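PDB 2OAS: 4-hydroxybutyrate coenzyme A transferase from Shewanella oneidensis, which probably transfers coenzyme A between acyl-CoA thioesters and carboxylates such as 4-hydroxybutyrate. Local coordinates for residues 49-54 against 73-78; 90-95 against 327-332; 21-26 against 112-117; 28-33 against 56-61. One frame throughout, in Å; residues are numbered along the deposited sequence.

Contact 1 (49-54 against 73-78)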
# COMPACT_ATOMS: atom_id res chain seq x y z
N THR A 49 17.92 -12.09 21.39
CA THR A 49 17.19 -11.15 20.53
C THR A 49 15.75 -11.09 21.02
O THR A 49 15.13 -12.12 21.28
CB THR A 49 17.16 -11.60 19.07
OG1 THR A 49 18.49 -11.73 18.57
CG2 THR A 49 16.44 -10.56 18.22
N LEU A 50 15.23 -9.88 21.14
CA LEU A 50 13.87 -9.69 21.61
C LEU A 50 13.02 -8.96 20.59
O LEU A 50 13.17 -7.74 20.40
CB LEU A 50 13.88 -8.92 22.93
CG LEU A 50 12.58 -8.72 23.69
CD1 LEU A 50 12.90 -8.34 25.11
CD2 LEU A 50 11.73 -7.64 23.05
N LEU A 51 12.13 -9.71 19.94
CA LEU A 51 11.20 -9.17 18.93
C LEU A 51 10.07 -8.49 19.68
O LEU A 51 9.64 -8.96 20.74
CB LEU A 51 10.66 -10.31 18.05
CG LEU A 51 11.59 -10.95 17.02
CD1 LEU A 51 10.97 -12.22 16.43
CD2 LEU A 51 11.86 -9.95 15.93
N GLN A 52 9.56 -7.39 19.13
CA GLN A 52 8.50 -6.66 19.81
C GLN A 52 7.81 -5.61 18.94
O GLN A 52 8.18 -5.37 17.79
CB GLN A 52 9.09 -5.94 21.03
CG GLN A 52 9.83 -4.64 20.66
CD GLN A 52 10.86 -4.18 21.70
OE1 GLN A 52 11.88 -4.84 21.91
NE2 GLN A 52 10.59 -3.05 22.34
N LEU A 53 6.81 -4.99 19.53
CA LEU A 53 6.07 -3.92 18.89
C LEU A 53 6.24 -2.78 19.89
O LEU A 53 7.24 -2.74 20.61
CB LEU A 53 4.59 -4.31 18.75
CG LEU A 53 4.10 -4.99 17.46
CD1 LEU A 53 5.11 -5.95 16.89
CD2 LEU A 53 2.81 -5.71 17.76
N HIS A 54 5.27 -1.88 19.96
CA HIS A 54 5.35 -0.78 20.89
C HIS A 54 5.26 -1.38 22.30
O HIS A 54 4.36 -2.16 22.60
CB HIS A 54 4.19 0.20 20.64
CG HIS A 54 4.27 1.47 21.44
ND1 HIS A 54 4.07 1.49 22.80
CD2 HIS A 54 4.58 2.73 21.08
CE1 HIS A 54 4.26 2.72 23.25
NE2 HIS A 54 4.57 3.49 22.22
N ARG A 73 14.76 -6.05 18.70
CA ARG A 73 14.42 -6.14 17.27
C ARG A 73 13.00 -5.61 17.18
O ARG A 73 12.04 -6.32 17.47
CB ARG A 73 14.49 -7.58 16.77
CG ARG A 73 14.48 -7.72 15.25
CD ARG A 73 14.79 -9.16 14.85
NE ARG A 73 14.71 -9.42 13.41
CZ ARG A 73 15.65 -9.08 12.53
NH1 ARG A 73 16.75 -8.47 12.92
NH2 ARG A 73 15.49 -9.39 11.25
N CYS A 74 12.86 -4.35 16.78
CA CYS A 74 11.56 -3.71 16.74
C CYS A 74 10.80 -3.65 15.43
O CYS A 74 11.34 -3.23 14.40
CB CYS A 74 11.70 -2.28 17.25
SG CYS A 74 12.58 -2.13 18.79
N PHE A 75 9.54 -4.06 15.49
CA PHE A 75 8.65 -4.00 14.34
C PHE A 75 7.98 -2.64 14.46
O PHE A 75 7.33 -2.17 13.53
CB PHE A 75 7.61 -5.11 14.43
CG PHE A 75 8.17 -6.47 14.19
CD1 PHE A 75 7.89 -7.52 15.06
CD2 PHE A 75 8.98 -6.72 13.08
CE1 PHE A 75 8.42 -8.78 14.83
CE2 PHE A 75 9.51 -7.98 12.85
CZ PHE A 75 9.23 -9.01 13.73
N PHE A 76 8.15 -2.02 15.61
CA PHE A 76 7.57 -0.71 15.88
C PHE A 76 8.32 -0.14 17.06
O PHE A 76 8.42 -0.78 18.10
CB PHE A 76 6.11 -0.86 16.27
CG PHE A 76 5.32 0.41 16.16
CD1 PHE A 76 4.51 0.64 15.05
CD2 PHE A 76 5.34 1.34 17.20
CE1 PHE A 76 3.73 1.78 14.97
CE2 PHE A 76 4.56 2.49 17.13
CZ PHE A 76 3.75 2.71 16.01
N GLY A 77 8.86 1.06 16.90
CA GLY A 77 9.61 1.68 17.97
C GLY A 77 8.79 2.32 19.08
O GLY A 77 7.60 2.65 18.91
N GLY A 78 9.44 2.52 20.22
CA GLY A 78 8.79 3.13 21.36
C GLY A 78 9.75 4.04 22.12
O GLY A 78 10.90 4.23 21.71

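Contact 2 (90-95 against 327-332). With COA (coenzyme A), chain C.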
# COMPACT_ATOMS: atom_id res chain seq x y z
N ALA A 90 19.92 -1.00 18.42
CA ALA A 90 18.77 -1.86 18.23
C ALA A 90 18.46 -1.92 16.75
O ALA A 90 18.98 -1.13 15.96
CB ALA A 90 17.57 -1.30 19.00
N ASP A 91 17.63 -2.88 16.38
CA ASP A 91 17.26 -3.08 14.99
C ASP A 91 15.80 -2.78 14.74
O ASP A 91 14.95 -3.15 15.54
CB ASP A 91 17.56 -4.50 14.57
CG ASP A 91 19.03 -4.81 14.61
OD1 ASP A 91 19.79 -3.95 14.13
OD2 ASP A 91 19.42 -5.89 15.11
N TYR A 92 15.52 -2.10 13.63
CA TYR A 92 14.16 -1.78 13.23
C TYR A 92 13.81 -2.54 11.97
O TYR A 92 14.48 -2.40 10.94
CB TYR A 92 14.01 -0.29 12.97
CG TYR A 92 12.71 0.09 12.27
CD1 TYR A 92 12.73 0.69 11.02
CD2 TYR A 92 11.48 -0.13 12.88
CE1 TYR A 92 11.54 1.08 10.39
CE2 TYR A 92 10.29 0.25 12.26
CZ TYR A 92 10.33 0.87 11.03
OH TYR A 92 9.17 1.31 10.44
N VAL A 93 12.74 -3.34 12.05
CA VAL A 93 12.27 -4.13 10.92
C VAL A 93 10.95 -3.60 10.41
O VAL A 93 9.91 -3.82 11.00
CB VAL A 93 12.10 -5.61 11.32
CG1 VAL A 93 11.61 -6.43 10.12
CG2 VAL A 93 13.43 -6.16 11.82
N PRO A 94 10.97 -2.87 9.29
CA PRO A 94 9.71 -2.34 8.77
C PRO A 94 8.77 -3.46 8.29
O PRO A 94 9.17 -4.31 7.50
CB PRO A 94 10.17 -1.41 7.65
CG PRO A 94 11.41 -2.08 7.14
CD PRO A 94 12.10 -2.54 8.40
N ILE A 95 7.52 -3.44 8.76
CA ILE A 95 6.55 -4.48 8.37
C ILE A 95 5.13 -4.11 8.76
O ILE A 95 4.91 -3.59 9.85
CB ILE A 95 6.88 -5.82 9.04
CG1 ILE A 95 5.84 -6.87 8.65
CG2 ILE A 95 6.85 -5.67 10.53
CD1 ILE A 95 6.20 -8.25 9.09
N SER A 327 8.82 5.45 15.18
CA SER A 327 7.85 4.44 15.57
C SER A 327 7.79 3.24 14.63
O SER A 327 8.62 2.33 14.72
CB SER A 327 6.46 5.08 15.71
OG SER A 327 6.09 5.77 14.52
N GLY A 328 6.80 3.23 13.75
CA GLY A 328 6.68 2.11 12.83
C GLY A 328 5.56 2.24 11.82
O GLY A 328 4.75 3.17 11.88
N VAL A 329 5.53 1.30 10.88
CA VAL A 329 4.51 1.27 9.83
C VAL A 329 3.12 1.08 10.42
O VAL A 329 2.17 1.77 10.05
CB VAL A 329 4.79 0.12 8.85
CG1 VAL A 329 3.61 -0.05 7.91
CG2 VAL A 329 6.07 0.41 8.06
N GLY A 330 3.02 0.13 11.35
CA GLY A 330 1.74 -0.13 11.99
C GLY A 330 0.66 -0.61 11.03
O GLY A 330 0.81 -1.62 10.35
N GLY A 331 -0.45 0.12 10.98
CA GLY A 331 -1.52 -0.30 10.10
C GLY A 331 -2.38 0.84 9.61
O GLY A 331 -3.55 0.64 9.31
N GLN A 332 -1.82 2.03 9.51
CA GLN A 332 -2.60 3.17 9.03
C GLN A 332 -2.85 3.04 7.53
O GLN A 332 -3.88 3.48 7.03
CB GLN A 332 -1.86 4.48 9.30
CG GLN A 332 -0.63 4.66 8.42
CD GLN A 332 -0.11 6.09 8.40
OE1 GLN A 332 0.79 6.42 7.63
NE2 GLN A 332 -0.67 6.94 9.26
N1A COA C . 10.02 17.15 11.94
C2A COA C . 10.84 17.31 13.14
N3A COA C . 10.18 16.88 14.39
C4A COA C . 8.80 16.37 14.41
C5A COA C . 8.00 16.20 13.22
C6A COA C . 8.64 16.63 11.96
N6A COA C . 7.94 16.52 10.73
N7A COA C . 6.76 15.69 13.55
C8A COA C . 6.80 15.52 14.94
N9A COA C . 8.04 15.92 15.50
C1B COA C . 8.45 15.91 16.88
C2B COA C . 7.59 16.65 17.95
O2B COA C . 8.20 17.79 18.44
C3B COA C . 7.27 15.63 19.04
O3B COA C . 7.71 16.12 20.35
P3B COA C . 7.52 15.30 21.70
O7A COA C . 6.13 14.91 22.00
O8A COA C . 8.35 14.06 21.64
O9A COA C . 8.05 16.11 22.79
C4B COA C . 7.90 14.35 18.64
O4B COA C . 8.58 14.53 17.39
C5B COA C . 6.64 13.39 18.70
O5B COA C . 5.64 13.76 17.74
P1A COA C . 3.99 13.59 17.89
O1A COA C . 3.43 14.23 19.04
O2A COA C . 3.27 14.13 16.67
O3A COA C . 3.85 12.02 17.96
P2A COA C . 2.48 11.29 18.07
O4A COA C . 2.46 10.49 19.30
O5A COA C . 1.37 12.22 18.11
O6A COA C . 2.14 10.48 16.89
CBP COA C . 2.61 9.22 14.75
CCP COA C . 2.17 10.62 15.48
CDP COA C . 4.08 9.30 15.30
CEP COA C . 2.62 9.38 13.17
CAP COA C . 1.81 7.87 15.34
OAP COA C . 0.45 8.16 14.91
C9P COA C . 2.24 6.55 14.69
O9P COA C . 2.95 5.79 15.34
N8P COA C . 1.77 6.27 13.38
C7P COA C . 1.95 5.14 12.48
C6P COA C . 0.66 4.40 11.97
C5P COA C . 0.12 3.37 12.87
O5P COA C . -0.28 2.29 12.41
N4P COA C . 0.14 3.70 14.27
C3P COA C . -0.28 2.96 15.45
C2P COA C . -1.72 2.31 15.41
S1P COA C . -1.71 0.54 15.79

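Contact 3 (21-26 against 112-117)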
# COMPACT_ATOMS: atom_id res chain seq x y z
N THR A 21 15.61 -16.40 20.60
CA THR A 21 14.88 -15.30 20.00
C THR A 21 13.59 -15.26 20.80
O THR A 21 12.85 -16.25 20.84
CB THR A 21 14.53 -15.53 18.53
OG1 THR A 21 15.74 -15.69 17.78
CG2 THR A 21 13.76 -14.35 17.99
N LEU A 22 13.34 -14.13 21.44
CA LEU A 22 12.18 -13.94 22.27
C LEU A 22 11.14 -12.98 21.70
O LEU A 22 11.44 -12.06 20.92
CB LEU A 22 12.63 -13.42 23.64
CG LEU A 22 13.63 -14.24 24.46
CD1 LEU A 22 14.02 -13.46 25.71
CD2 LEU A 22 13.02 -15.58 24.85
N TRP A 23 9.90 -13.20 22.12
CA TRP A 23 8.80 -12.33 21.73
C TRP A 23 8.16 -11.88 23.03
O TRP A 23 8.08 -12.65 23.98
CB TRP A 23 7.77 -13.06 20.87
CG TRP A 23 6.51 -12.26 20.78
CD1 TRP A 23 5.38 -12.42 21.54
CD2 TRP A 23 6.27 -11.14 19.93
NE1 TRP A 23 4.45 -11.46 21.21
CE2 TRP A 23 4.97 -10.67 20.22
CE3 TRP A 23 7.02 -10.49 18.94
CZ2 TRP A 23 4.41 -9.56 19.57
CZ3 TRP A 23 6.46 -9.39 18.29
CH2 TRP A 23 5.16 -8.94 18.61
N THR A 24 7.71 -10.63 23.06
CA THR A 24 7.06 -10.09 24.25
C THR A 24 5.70 -9.52 23.95
O THR A 24 5.49 -8.89 22.92
CB THR A 24 7.92 -8.95 24.90
OG1 THR A 24 7.17 -8.35 25.95
CG2 THR A 24 8.29 -7.88 23.87
N HIS A 25 4.76 -9.75 24.87
CA HIS A 25 3.41 -9.21 24.75
C HIS A 25 3.67 -7.72 24.59
O HIS A 25 4.54 -7.18 25.28
CB HIS A 25 2.66 -9.48 26.05
CG HIS A 25 1.22 -9.83 25.86
ND1 HIS A 25 0.49 -10.46 26.86
CD2 HIS A 25 0.37 -9.64 24.83
CE1 HIS A 25 -0.75 -10.64 26.44
NE2 HIS A 25 -0.85 -10.16 25.21
N SER A 26 2.95 -7.04 23.72
CA SER A 26 3.17 -5.62 23.50
C SER A 26 2.08 -4.68 24.02
O SER A 26 1.07 -5.12 24.53
CB SER A 26 3.41 -5.38 22.02
OG SER A 26 4.58 -6.08 21.62
N ASP A 112 11.74 -18.71 19.96
CA ASP A 112 12.04 -19.75 20.93
C ASP A 112 11.14 -19.67 22.15
O ASP A 112 10.73 -20.68 22.70
CB ASP A 112 13.51 -19.71 21.36
CG ASP A 112 14.48 -19.97 20.20
OD1 ASP A 112 14.27 -20.94 19.45
OD2 ASP A 112 15.46 -19.19 20.04
N THR A 113 10.83 -18.45 22.57
CA THR A 113 9.94 -18.30 23.72
C THR A 113 9.20 -16.97 23.70
O THR A 113 9.75 -15.93 23.32
CB THR A 113 10.72 -18.44 25.07
OG1 THR A 113 10.58 -17.25 25.84
CG2 THR A 113 12.18 -18.73 24.84
N ALA A 114 7.94 -17.01 24.12
CA ALA A 114 7.10 -15.82 24.16
C ALA A 114 6.78 -15.44 25.60
O ALA A 114 6.29 -16.26 26.38
CB ALA A 114 5.81 -16.07 23.41
N ILE A 115 7.07 -14.19 25.96
CA ILE A 115 6.78 -13.71 27.29
C ILE A 115 5.42 -13.04 27.22
O ILE A 115 5.22 -12.11 26.43
CB ILE A 115 7.79 -12.64 27.76
CG1 ILE A 115 9.22 -13.08 27.44
CG2 ILE A 115 7.61 -12.41 29.26
CD1 ILE A 115 9.63 -14.40 28.04
N ILE A 116 4.48 -13.48 28.04
CA ILE A 116 3.16 -12.88 27.99
C ILE A 116 2.53 -12.64 29.34
O ILE A 116 2.96 -13.19 30.35
CB ILE A 116 2.22 -13.76 27.14
CG1 ILE A 116 2.02 -15.12 27.81
CG2 ILE A 116 2.82 -13.99 25.78
CD1 ILE A 116 1.08 -16.02 27.04
N GLN A 117 1.50 -11.80 29.36
CA GLN A 117 0.77 -11.47 30.58
C GLN A 117 -0.69 -11.85 30.36
O GLN A 117 -1.34 -11.31 29.45
CB GLN A 117 0.86 -9.99 30.86
CG GLN A 117 0.28 -9.62 32.21
CD GLN A 117 0.44 -8.17 32.55
OE1 GLN A 117 0.14 -7.75 33.66
NE2 GLN A 117 0.91 -7.39 31.58

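Contact 4 (28-33 against 56-61)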
# COMPACT_ATOMS: atom_id res chain seq x y z
N GLY A 28 -0.19 -2.30 26.20
CA GLY A 28 -0.56 -2.31 27.60
C GLY A 28 -0.34 -3.64 28.29
O GLY A 28 -0.39 -3.72 29.52
N ALA A 29 -0.06 -4.68 27.52
CA ALA A 29 0.15 -6.01 28.10
C ALA A 29 1.61 -6.36 28.35
O ALA A 29 1.90 -7.43 28.88
CB ALA A 29 -0.48 -7.08 27.20
N THR A 30 2.52 -5.47 27.97
CA THR A 30 3.95 -5.69 28.17
C THR A 30 4.16 -6.28 29.56
O THR A 30 3.80 -5.70 30.56
CB THR A 30 4.74 -4.36 28.02
OG1 THR A 30 4.56 -3.87 26.69
CG2 THR A 30 6.22 -4.57 28.28
N PRO A 31 4.74 -7.49 29.62
CA PRO A 31 5.00 -8.19 30.88
C PRO A 31 6.13 -7.58 31.68
O PRO A 31 7.18 -8.19 31.86
CB PRO A 31 5.33 -9.61 30.43
CG PRO A 31 4.73 -9.72 29.06
CD PRO A 31 5.04 -8.37 28.47
N LYS A 32 5.90 -6.37 32.18
CA LYS A 32 6.89 -5.65 32.98
C LYS A 32 7.47 -6.50 34.12
O LYS A 32 8.68 -6.53 34.33
CB LYS A 32 6.26 -4.38 33.55
CG LYS A 32 7.27 -3.45 34.22
CD LYS A 32 6.60 -2.24 34.85
CE LYS A 32 7.64 -1.35 35.51
NZ LYS A 32 8.45 -2.15 36.47
N VAL A 33 6.59 -7.19 34.85
CA VAL A 33 7.02 -8.01 35.97
C VAL A 33 8.05 -9.04 35.54
O VAL A 33 9.03 -9.29 36.24
CB VAL A 33 5.83 -8.78 36.59
CG1 VAL A 33 6.31 -9.63 37.75
CG2 VAL A 33 4.78 -7.81 37.06
N GLU A 56 5.54 -0.89 26.75
CA GLU A 56 5.29 0.07 27.82
C GLU A 56 5.94 -0.36 29.13
O GLU A 56 5.78 -1.50 29.55
CB GLU A 56 3.78 0.23 28.03
CG GLU A 56 3.00 0.70 26.81
CD GLU A 56 2.72 2.20 26.83
OE1 GLU A 56 2.22 2.72 25.81
OE2 GLU A 56 2.98 2.84 27.87
N GLY A 57 6.66 0.56 29.77
CA GLY A 57 7.30 0.25 31.03
C GLY A 57 8.41 -0.79 30.99
O GLY A 57 8.67 -1.46 31.98
N ALA A 58 9.08 -0.92 29.85
CA ALA A 58 10.17 -1.89 29.73
C ALA A 58 11.52 -1.19 29.57
O ALA A 58 12.44 -1.74 28.95
CB ALA A 58 9.91 -2.82 28.55
N GLU A 59 11.64 0.01 30.12
CA GLU A 59 12.90 0.75 30.00
C GLU A 59 14.05 0.12 30.76
O GLU A 59 15.20 0.53 30.60
CB GLU A 59 12.75 2.21 30.43
CG GLU A 59 11.91 2.46 31.65
CD GLU A 59 10.43 2.37 31.34
OE1 GLU A 59 9.98 3.05 30.40
OE2 GLU A 59 9.71 1.62 32.04
N SER A 60 13.76 -0.88 31.59
CA SER A 60 14.82 -1.55 32.34
C SER A 60 15.65 -2.42 31.38
O SER A 60 16.83 -2.66 31.61
CB SER A 60 14.24 -2.41 33.47
OG SER A 60 13.49 -3.50 32.96
N LEU A 61 15.02 -2.87 30.30
CA LEU A 61 15.70 -3.69 29.31
C LEU A 61 16.50 -2.86 28.32
O LEU A 61 17.12 -3.40 27.41
CB LEU A 61 14.69 -4.54 28.55
CG LEU A 61 14.08 -5.71 29.32
CD1 LEU A 61 13.05 -6.41 28.44
CD2 LEU A 61 15.18 -6.67 29.72

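Contact 1 (49-54 against 73-78)
Neighbouring parallel strands of the Rossmann-like N-terminal sheet meet here, with L51 paired to R73 and Q52 to C74. R73 N donates to L50 O at 2.9 Å. F75 N donates to Q52 O at 3.0 Å. The bond between them, from Q52 N to R73 O, is weak. R73 runs beside L51 and points the same way. Its CG is anti to the backbone N (chi1 -166°) and its chain stays extended to NE. L51 CD2 therefore touches the aliphatic part, 3.2 Å from R73 CD, and lies at the edge of the guanidinium. The charged end reaches a salt bridge with E399 of the second subunit. F75 fills the same side of the sheet. L51 CD2 lies 3.6 Å from F75 CZ, and L53 CD1 is 3.6 Å from F75 CB. An alanine here would probably open a gap beside L51 and leave F104 without this packing partner. Past the strand ends the chains reach the coenzyme A pocket through F76, which touches the ligand. F76 CD2 lies 3.8 Å from H54 CB.

Contact 2 (90-95 against 327-332)
Y92 and I95 back the glycine-rich coenzyme A loop 327-332, which leads into helix 332-341. The first shell is the pantetheine arm of the cofactor. G331 N donates to COA O5P at 2.6 Å with an angle of 165°. G331 is the N-cap of the helix, and the helix end would probably polarise that carbonyl further. S327 OG makes a weak bond to COA O9P. Its hydroxyl sits between the backbone N and the carbonyl carbon (chi1 55°), which turns it to the ligand. G330 has positive phi, and a CB on it would run into COA O5P. E233, which binds CoA covalently, lies close to G330.

The second shell comes from 90-95. The Y92 ring reaches the back of the loop through its hydroxyl end. Y92 CE2 is 3.6 Å from S327 O, and Y92 OH is 3.5 Å from G328 CA. The contact is van der Waals in kind. The hydroxyl has a weak hydrogen bond to D319. P94 N sits over the centre of one ring face. L85 of helix 82-86 and, from the second subunit, L397 also pack on this tyrosine. An alanine in place of Y92 would probably open a gap behind G328 and leave D319 without this partner. Farther along, V329 turns its side chain to the 90-95 segment. V329 CG2 comes within 4.0 Å of Y92 OH, and V329 CB lies 3.8 Å from I95 O.

Contact 3 (21-26 against 112-117)
T21 and D112 meet at the start of a ladder of bonds between two parallel strands in the middle of the N-terminal sheet. T21 N donates to a side-chain acceptor, D112 OD2, at 2.8 Å. The oxygen is met on its anti side, 25° out of the carboxylate plane. T21 O takes D112 N at 2.8 Å and, weakly, T113 N. Regular backbone bonds follow. W23 N gives to T113 O at 3.0 Å. I115 N then gives to W23 O, and H25 N to I115 O.

H25 extends the ladder with its side chain. Q117 N points at H25 ND1 from 3.0 Å, close to the ring plane and almost straight (175°). H25 NE2 is bonded to S132 O, so both ring nitrogens are used. The amide of Q117 is held by N151 and by A29 O. T24 OG1 donates forward to H25 O, and S26 OG donates back to T24 O. One polar atom fails to find a mate: T113 OG1 is buried without a partner in the model, and L22 CD2 packs beside it. With W23 CG anti to the backbone N (chi1 166°), the ring edge turns to A114, W23 CD1 lying 4.1 Å from A114 CB.

With ND1 accepting and NE2 facing a carbonyl, H25 is probably the neutral tautomer with its proton on NE2, fixed in rotation between strand and loop.

Contact 4 (28-33 against 56-61)
The flat groups that meet across this contact are peptide groups, those of E56 and G57, and not rings. T30 and K32 supply the side chains that pack on them. E56 N donates to T30 OG1 at 3.1 Å with an angle of 161°. The other branch of the threonine, T30 CG2, lies 3.4 Å from E56 O, so the side chain touches both polar atoms of this residue's backbone. T30 OG1 lies anti to its own carbonyl carbon (chi1 -62°), and the methyl then faces the loop as well. That methyl also reaches A58, with T30 CG2 4.1 Å from A58 CB. The hydroxyl is bonded besides to M27 O and to T55 OG1. Three partners thus fix its rotation.

K32 runs its aliphatic chain past the G57 carbonyl. K32 CG is 3.3 Å from G57 O, and CD and CE follow close by. The ammonium group continues to a salt bridge with D36, one turn along the same helix. G57 has positive phi, and a CB on it would come near K32 CD.

P31 forms the centre of an inverse gamma turn, closed by K32 N to T30 O at 2.7 Å. This turn leads into helix 32-41, with P31 at the N-cap. Segment 28-33 is the loop after strand 21-24 and the start of helix 32-41, and 56-61 is in the loop after parallel strand 48-52, as in Rossmann-like folds. L35 of helix 32-41 packs on T30, A58 and L61, while L61 also rests on L70 and H72 of strand 70-74.

How the contacts relate
Contacts 1, 2 and 3 all reach the eight-stranded parallel sheet. Five of its strands adjoin in the order 113-118, 21-24, 48-52, 70-74, 91-92. Contact 3 therefore adjoins contact 1, with centres about 11 Å apart, and contact 1 adjoins contact 2, about 8 Å apart. C74 N probably bonds D91 O, and G77 N probably bonds S327 O. Contact 4 lies about 11 Å from contact 3 between centres, at the start of helix 32-41 and in the loop after strand 48-52. Along the chain, contacts 1 and 4 both fall between the two segments of contact 3. Contact 2 joins the sheet to a distant C-terminal loop, linking the N-terminal half to the coenzyme A site.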